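Local coordinates for putative alpha/beta hydrolase fold protein (Candidatus Nitrososphaera gargensis, PDB 5A62), which probably hydrolyses carboxylic esters, as an archaeal enzyme of the alpha/beta hydrolase fold, at residues 219-224 and 245-250; 173-178 and 250-255. One frame throughout, in Å; residues are numbered along the deposited sequence.

Contact 1 (219-224 and 245-250); sequences SDDDVF and GSDHWV
Asp221 turns its carboxylate toward a carbon edge of His248: OD2 lies in the plane of the imidazole, 3.4 Å from His248 CD2, with carboxylate and ring planes 66° apart. As modelled, this buried oxygen has no hydrogen-bonding partner; its nearest atom on His248 is CA, 3.2 Å away. The other oxygen, OD1, accepts the N-H of Phe224 from above the carboxylate plane, an N-cap bond at the start of helix 222-234 that restrains the rotation of the carboxylate. CG of His248 is anti to its backbone N (chi1 -178°), which swings the ring across the end of Asp221 and puts CD2 4.0 Å from CE2 of Phe224, an apolar neighbour that suits a ring carbon. Backbone and hydroxyl groups hold the two loops together. The N-H of Asp220 reaches Ser246 O over 2.8 Å, and Ser219, a short polar side chain, takes the N-H of Gly245 on its OG at 2.9 Å and a nearly straight 168°. Gly245 fits because its positive phi would jam a side chain against the preceding carbonyl. The loops follow strands 212-218 and 239-243, where this fold carries its acid and histidine, and His248 NE2 is hydrogen-bonded to Ser99 OG at a nucleophile-elbow sequence. Asp221, His248 and Ser99 are thus probably the catalytic triad, with the usual acid-to-imidazole hydrogen bond absent from this model.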
loop_
_atom_site.group_PDB
_atom_site.type_symbol
_atom_site.label_atom_id
_atom_site.label_comp_id
_atom_site.label_asym_id
_atom_site.label_seq_id
_atom_site.Cartn_x
_atom_site.Cartn_y
_atom_site.Cartn_z
ATOM N N SER A 219 -1.474 -16.488 -22.926
ATOM C CA SER A 219 -0.167 -17.148 -22.917
ATOM C C SER A 219 0.956 -16.131 -22.899
ATOM O O SER A 219 2.026 -16.468 -22.409
ATOM C CB SER A 219 -0.035 -18.097 -24.110
ATOM O OG SER A 219 0.115 -17.377 -25.322
ATOM N N ASP A 220 0.741 -14.928 -23.382
ATOM C CA ASP A 220 1.762 -13.882 -23.369
ATOM C C ASP A 220 1.832 -13.051 -22.097
ATOM O O ASP A 220 2.723 -12.204 -21.956
ATOM C CB ASP A 220 1.599 -12.987 -24.597
ATOM C CG ASP A 220 1.916 -13.710 -25.871
ATOM O OD1 ASP A 220 2.806 -14.607 -25.866
ATOM O OD2 ASP A 220 1.274 -13.404 -26.867
ATOM N N ASP A 221 0.931 -13.296 -21.136
ATOM C CA ASP A 221 0.929 -12.556 -19.877
ATOM C C ASP A 221 1.879 -13.293 -18.937
ATOM O O ASP A 221 1.478 -14.205 -18.208
ATOM C CB ASP A 221 -0.496 -12.516 -19.313
ATOM C CG ASP A 221 -0.617 -11.603 -18.122
ATOM O OD1 ASP A 221 0.409 -11.353 -17.415
ATOM O OD2 ASP A 221 -1.738 -11.033 -17.872
ATOM N N ASP A 222 3.156 -12.936 -18.956
ATOM C CA ASP A 222 4.109 -13.774 -18.304
ATOM C C ASP A 222 3.835 -13.818 -16.792
ATOM O O ASP A 222 4.028 -14.867 -16.184
ATOM C CB ASP A 222 5.531 -13.230 -18.554
ATOM C CG ASP A 222 6.018 -13.411 -20.016
ATOM O OD1 ASP A 222 5.541 -14.289 -20.750
ATOM O OD2 ASP A 222 6.895 -12.620 -20.440
ATOM N N VAL A 223 3.491 -12.695 -16.174
ATOM C CA VAL A 223 3.280 -12.669 -14.752
ATOM C C VAL A 223 2.126 -13.574 -14.377
ATOM O O VAL A 223 2.252 -14.428 -13.466
ATOM C CB VAL A 223 3.099 -11.272 -14.160
ATOM C CG1 VAL A 223 2.628 -11.285 -12.721
ATOM C CG2 VAL A 223 4.406 -10.472 -14.274
ATOM N N PHE A 224 0.978 -13.378 -15.008
ATOM C CA PHE A 224 -0.175 -14.218 -14.624
ATOM C C PHE A 224 -0.060 -15.627 -15.063
ATOM O O PHE A 224 -0.546 -16.506 -14.384
ATOM C CB PHE A 224 -1.514 -13.541 -14.994
ATOM C CG PHE A 224 -1.799 -12.389 -14.090
ATOM C CD1 PHE A 224 -2.201 -12.606 -12.785
ATOM C CD2 PHE A 224 -1.576 -11.109 -14.496
ATOM C CE1 PHE A 224 -2.436 -11.562 -11.935
ATOM C CE2 PHE A 224 -1.825 -10.043 -13.653
ATOM C CZ PHE A 224 -2.259 -10.278 -12.365
ATOM N N GLY A 245 -1.547 -16.726 -27.567
ATOM C CA GLY A 245 -1.356 -15.472 -28.215
ATOM C C GLY A 245 -2.053 -14.258 -27.695
ATOM O O GLY A 245 -1.929 -13.169 -28.235
ATOM N N SER A 246 -2.755 -14.403 -26.567
ATOM C CA SER A 246 -3.344 -13.279 -25.888
ATOM C C SER A 246 -2.467 -12.856 -24.706
ATOM O O SER A 246 -1.648 -13.634 -24.219
ATOM C CB SER A 246 -4.730 -13.660 -25.331
ATOM O OG SER A 246 -5.651 -13.928 -26.391
ATOM N N ASP A 247 -2.643 -11.622 -24.279
ATOM C CA ASP A 247 -1.856 -11.030 -23.200
ATOM C C ASP A 247 -2.791 -10.420 -22.147
ATOM O O ASP A 247 -3.986 -10.736 -22.041
ATOM C CB ASP A 247 -0.969 -9.983 -23.889
ATOM C CG ASP A 247 0.312 -9.661 -23.143
ATOM O OD1 ASP A 247 0.383 -9.802 -21.910
ATOM O OD2 ASP A 247 1.292 -9.173 -23.819
ATOM N N HIS A 248 -2.250 -9.572 -21.281
ATOM C CA HIS A 248 -2.953 -9.070 -20.134
ATOM C C HIS A 248 -4.274 -8.419 -20.470
ATOM O O HIS A 248 -5.300 -8.652 -19.797
ATOM C CB HIS A 248 -2.086 -8.002 -19.446
ATOM C CG HIS A 248 -2.686 -7.414 -18.206
ATOM N ND1 HIS A 248 -3.287 -6.171 -18.191
ATOM C CD2 HIS A 248 -2.770 -7.885 -16.941
ATOM C CE1 HIS A 248 -3.686 -5.882 -16.964
ATOM N NE2 HIS A 248 -3.394 -6.912 -16.195
ATOM N N TRP A 249 -4.280 -7.587 -21.505
ATOM C CA TRP A 249 -5.460 -6.832 -21.859
ATOM C C TRP A 249 -6.412 -7.541 -22.821
ATOM O O TRP A 249 -7.039 -6.970 -23.694
ATOM C CB TRP A 249 -5.060 -5.441 -22.375
ATOM C CG TRP A 249 -4.559 -4.572 -21.322
ATOM C CD1 TRP A 249 -3.237 -4.286 -21.045
ATOM C CD2 TRP A 249 -5.336 -3.900 -20.320
ATOM N NE1 TRP A 249 -3.163 -3.465 -19.955
ATOM C CE2 TRP A 249 -4.426 -3.189 -19.504
ATOM C CE3 TRP A 249 -6.719 -3.766 -20.071
ATOM C CZ2 TRP A 249 -4.850 -2.408 -18.430
ATOM C CZ3 TRP A 249 -7.120 -3.007 -18.999
ATOM C CH2 TRP A 249 -6.180 -2.330 -18.193
ATOM N N VAL A 250 -6.574 -8.832 -22.599
ATOM C CA VAL A 250 -7.422 -9.673 -23.428
ATOM C C VAL A 250 -8.856 -9.154 -23.440
ATOM O O VAL A 250 -9.588 -9.362 -24.397
ATOM C CB VAL A 250 -7.363 -11.173 -22.963
ATOM C CG1 VAL A 250 -8.005 -11.356 -21.604
ATOM C CG2 VAL A 250 -7.984 -12.099 -24.000
#

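Contact 2 (173-178 and 250-255); sequences ADFFRE and VVIEKP
This is a buried, apolar helix-to-helix contact, in which Phe175 and Phe176 of helix 170-180 meet Ile252 of the short helix 250-253 that follows the last strand. Helix 170-180 belongs to the helical region inserted between strands 116-122 and 212-218, where many alpha/beta hydrolases carry a lid, so the contact joins that region to the core domain. Ile252 does most of the work on its side. Its CD1 stands over one face of the Phe175 ring, 4.2 Å from the centroid and 25° off the normal, a CH-pi contact displaced toward the rim. The CG2 branch touches the same ring at CD2, 3.8 Å away, while Ile252 O lies in the ring plane at the edge, 3.5 Å from Phe175 CD2. A branched, wholly apolar chain suits this place, because its two arms can reach one ring and CD1 also packs on CB of Phe176. With CG anti to its backbone N (chi1 177°), Phe175 points its ring at the short helix, and CE2 meets CE of Lys254 at 3.8 Å, the two side chains crossing at about a right angle. The lysine, just beyond the helix end, bends at chi4 (-58°), and its NZ gives a 2.7 Å hydrogen bond to Val251 O. That ammonium also bridges to Glu42 of helix 40-48. Helix 149-157 packs against Phe176, Asp40 lies against Phe175, and Tyr259 of helix 256-272 touches Lys254.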
loop_
_atom_site.group_PDB
_atom_site.type_symbol
_atom_site.label_atom_id
_atom_site.label_comp_id
_atom_site.label_asym_id
_atom_site.label_seq_id
_atom_site.Cartn_x
_atom_site.Cartn_y
_atom_site.Cartn_z
ATOM N N ALA A 173 -6.628 -0.208 -29.465
ATOM C CA ALA A 173 -6.002 0.907 -28.808
ATOM C C ALA A 173 -6.952 1.998 -28.384
ATOM O O ALA A 173 -6.871 2.538 -27.285
ATOM C CB ALA A 173 -4.887 1.477 -29.665
ATOM N N ASP A 174 -7.881 2.336 -29.285
ATOM C CA ASP A 174 -8.742 3.397 -29.005
ATOM C C ASP A 174 -9.785 3.021 -27.958
ATOM O O ASP A 174 -10.156 3.886 -27.146
ATOM C CB ASP A 174 -9.421 3.864 -30.324
ATOM C CG ASP A 174 -8.532 4.673 -31.145
ATOM O OD1 ASP A 174 -7.503 5.182 -30.743
ATOM O OD2 ASP A 174 -8.900 4.879 -32.344
ATOM N N PHE A 175 -10.238 1.786 -27.943
ATOM C CA PHE A 175 -11.098 1.273 -26.879
ATOM C C PHE A 175 -10.367 1.332 -25.506
ATOM O O PHE A 175 -10.895 1.911 -24.537
ATOM C CB PHE A 175 -11.527 -0.114 -27.247
ATOM C CG PHE A 175 -12.368 -0.861 -26.229
ATOM C CD1 PHE A 175 -13.289 -0.231 -25.437
ATOM C CD2 PHE A 175 -12.232 -2.229 -26.115
ATOM C CE1 PHE A 175 -14.085 -0.992 -24.547
ATOM C CE2 PHE A 175 -12.988 -2.942 -25.197
ATOM C CZ PHE A 175 -13.933 -2.298 -24.441
ATOM N N PHE A 176 -9.118 0.897 -25.490
ATOM C CA PHE A 176 -8.323 1.029 -24.307
ATOM C C PHE A 176 -8.214 2.468 -23.850
ATOM O O PHE A 176 -8.379 2.771 -22.648
ATOM C CB PHE A 176 -6.935 0.444 -24.515
ATOM C CG PHE A 176 -6.001 0.662 -23.370
ATOM C CD1 PHE A 176 -5.975 -0.198 -22.331
ATOM C CD2 PHE A 176 -5.158 1.736 -23.375
ATOM C CE1 PHE A 176 -5.116 0.018 -21.266
ATOM C CE2 PHE A 176 -4.275 1.929 -22.322
ATOM C CZ PHE A 176 -4.305 1.055 -21.285
ATOM N N ARG A 177 -7.938 3.412 -24.743
ATOM C CA ARG A 177 -7.877 4.834 -24.375
ATOM C C ARG A 177 -9.130 5.299 -23.711
ATOM O O ARG A 177 -9.065 5.929 -22.650
ATOM C CB ARG A 177 -7.693 5.742 -25.586
ATOM C CG ARG A 177 -6.301 5.709 -26.171
ATOM C CD ARG A 177 -6.174 6.633 -27.392
ATOM N NE ARG A 177 -4.785 6.716 -27.882
ATOM C CZ ARG A 177 -4.290 5.980 -28.879
ATOM N NH1 ARG A 177 -5.049 5.117 -29.542
ATOM N NH2 ARG A 177 -2.999 6.086 -29.216
ATOM N N GLU A 178 -10.260 4.997 -24.354
ATOM C CA GLU A 178 -11.584 5.362 -23.837
ATOM C C GLU A 178 -11.682 4.948 -22.393
ATOM O O GLU A 178 -11.937 5.837 -21.533
ATOM C CB GLU A 178 -12.767 4.795 -24.667
ATOM C CG GLU A 178 -14.137 5.440 -24.300
ATOM C CD GLU A 178 -14.476 6.788 -24.979
ATOM O OE1 GLU A 178 -13.610 7.719 -25.063
ATOM O OE2 GLU A 178 -15.675 6.951 -25.401
ATOM N N VAL A 250 -6.574 -8.832 -22.599
ATOM C CA VAL A 250 -7.422 -9.673 -23.428
ATOM C C VAL A 250 -8.856 -9.154 -23.440
ATOM O O VAL A 250 -9.588 -9.362 -24.397
ATOM C CB VAL A 250 -7.363 -11.173 -22.963
ATOM C CG1 VAL A 250 -8.005 -11.356 -21.604
ATOM C CG2 VAL A 250 -7.984 -12.099 -24.000
ATOM N N VAL A 251 -9.323 -8.516 -22.366
ATOM C CA VAL A 251 -10.670 -7.986 -22.271
ATOM C C VAL A 251 -10.885 -6.805 -23.243
ATOM O O VAL A 251 -12.000 -6.465 -23.574
ATOM C CB VAL A 251 -11.012 -7.602 -20.811
ATOM C CG1 VAL A 251 -10.036 -6.593 -20.255
ATOM C CG2 VAL A 251 -12.413 -7.072 -20.650
ATOM N N ILE A 252 -9.824 -6.173 -23.684
ATOM C CA ILE A 252 -9.937 -5.140 -24.711
ATOM C C ILE A 252 -10.049 -5.817 -26.081
ATOM O O ILE A 252 -10.870 -5.366 -26.889
ATOM C CB ILE A 252 -8.689 -4.243 -24.698
ATOM C CG1 ILE A 252 -8.632 -3.466 -23.396
ATOM C CG2 ILE A 252 -8.602 -3.323 -25.921
ATOM C CD1 ILE A 252 -9.734 -2.513 -23.157
ATOM N N GLU A 253 -9.235 -6.844 -26.345
ATOM C CA GLU A 253 -9.234 -7.479 -27.662
ATOM C C GLU A 253 -10.443 -8.373 -27.901
ATOM O O GLU A 253 -10.856 -8.544 -29.041
ATOM C CB GLU A 253 -7.990 -8.278 -27.835
ATOM C CG GLU A 253 -6.794 -7.338 -27.905
ATOM C CD GLU A 253 -5.567 -7.981 -28.533
ATOM O OE1 GLU A 253 -5.574 -9.222 -28.759
ATOM O OE2 GLU A 253 -4.587 -7.273 -28.815
ATOM N N LYS A 254 -10.970 -8.980 -26.842
ATOM C CA LYS A 254 -12.181 -9.807 -26.895
ATOM C C LYS A 254 -12.085 -10.914 -27.937
ATOM O O LYS A 254 -12.954 -11.029 -28.802
ATOM C CB LYS A 254 -13.453 -8.941 -27.090
ATOM C CG LYS A 254 -13.586 -7.856 -26.023
ATOM C CD LYS A 254 -14.977 -7.259 -25.905
ATOM C CE LYS A 254 -15.092 -6.138 -24.857
ATOM N NZ LYS A 254 -14.715 -6.546 -23.531
ATOM N N PRO A 255 -11.102 -11.781 -27.821
ATOM C CA PRO A 255 -11.064 -12.892 -28.776
ATOM C C PRO A 255 -12.182 -13.838 -28.587
ATOM O O PRO A 255 -12.568 -14.196 -27.477
ATOM C CB PRO A 255 -9.718 -13.534 -28.484
ATOM C CG PRO A 255 -9.478 -13.230 -27.054
ATOM C CD PRO A 255 -9.998 -11.841 -26.863
#

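The segments 245-250 and 250-255 meet at Val250, so the chain passes from the loop of contact 1 straight into the helix of contact 2. They also touch through rings, Trp249 meeting Phe176 edge to face, which brings the inserted helical region next to the residue following the probable catalytic histidine. Contact 1 joins two loops at the ends of adjacent parallel strands and is only partly buried, with Gly245 and Asp247 exposed to solvent; polar groups dominate it: hydrogen bonds tie the loops together, and the probable acid and histidine lie at one end. Contact 2 is buried and relies on aromatic and aliphatic side chains to join helices; its one charged participant, Lys254, offers Phe175 its aliphatic chain while its ammonium group bonds within its own segment and to helix 40-48 and the loop before it.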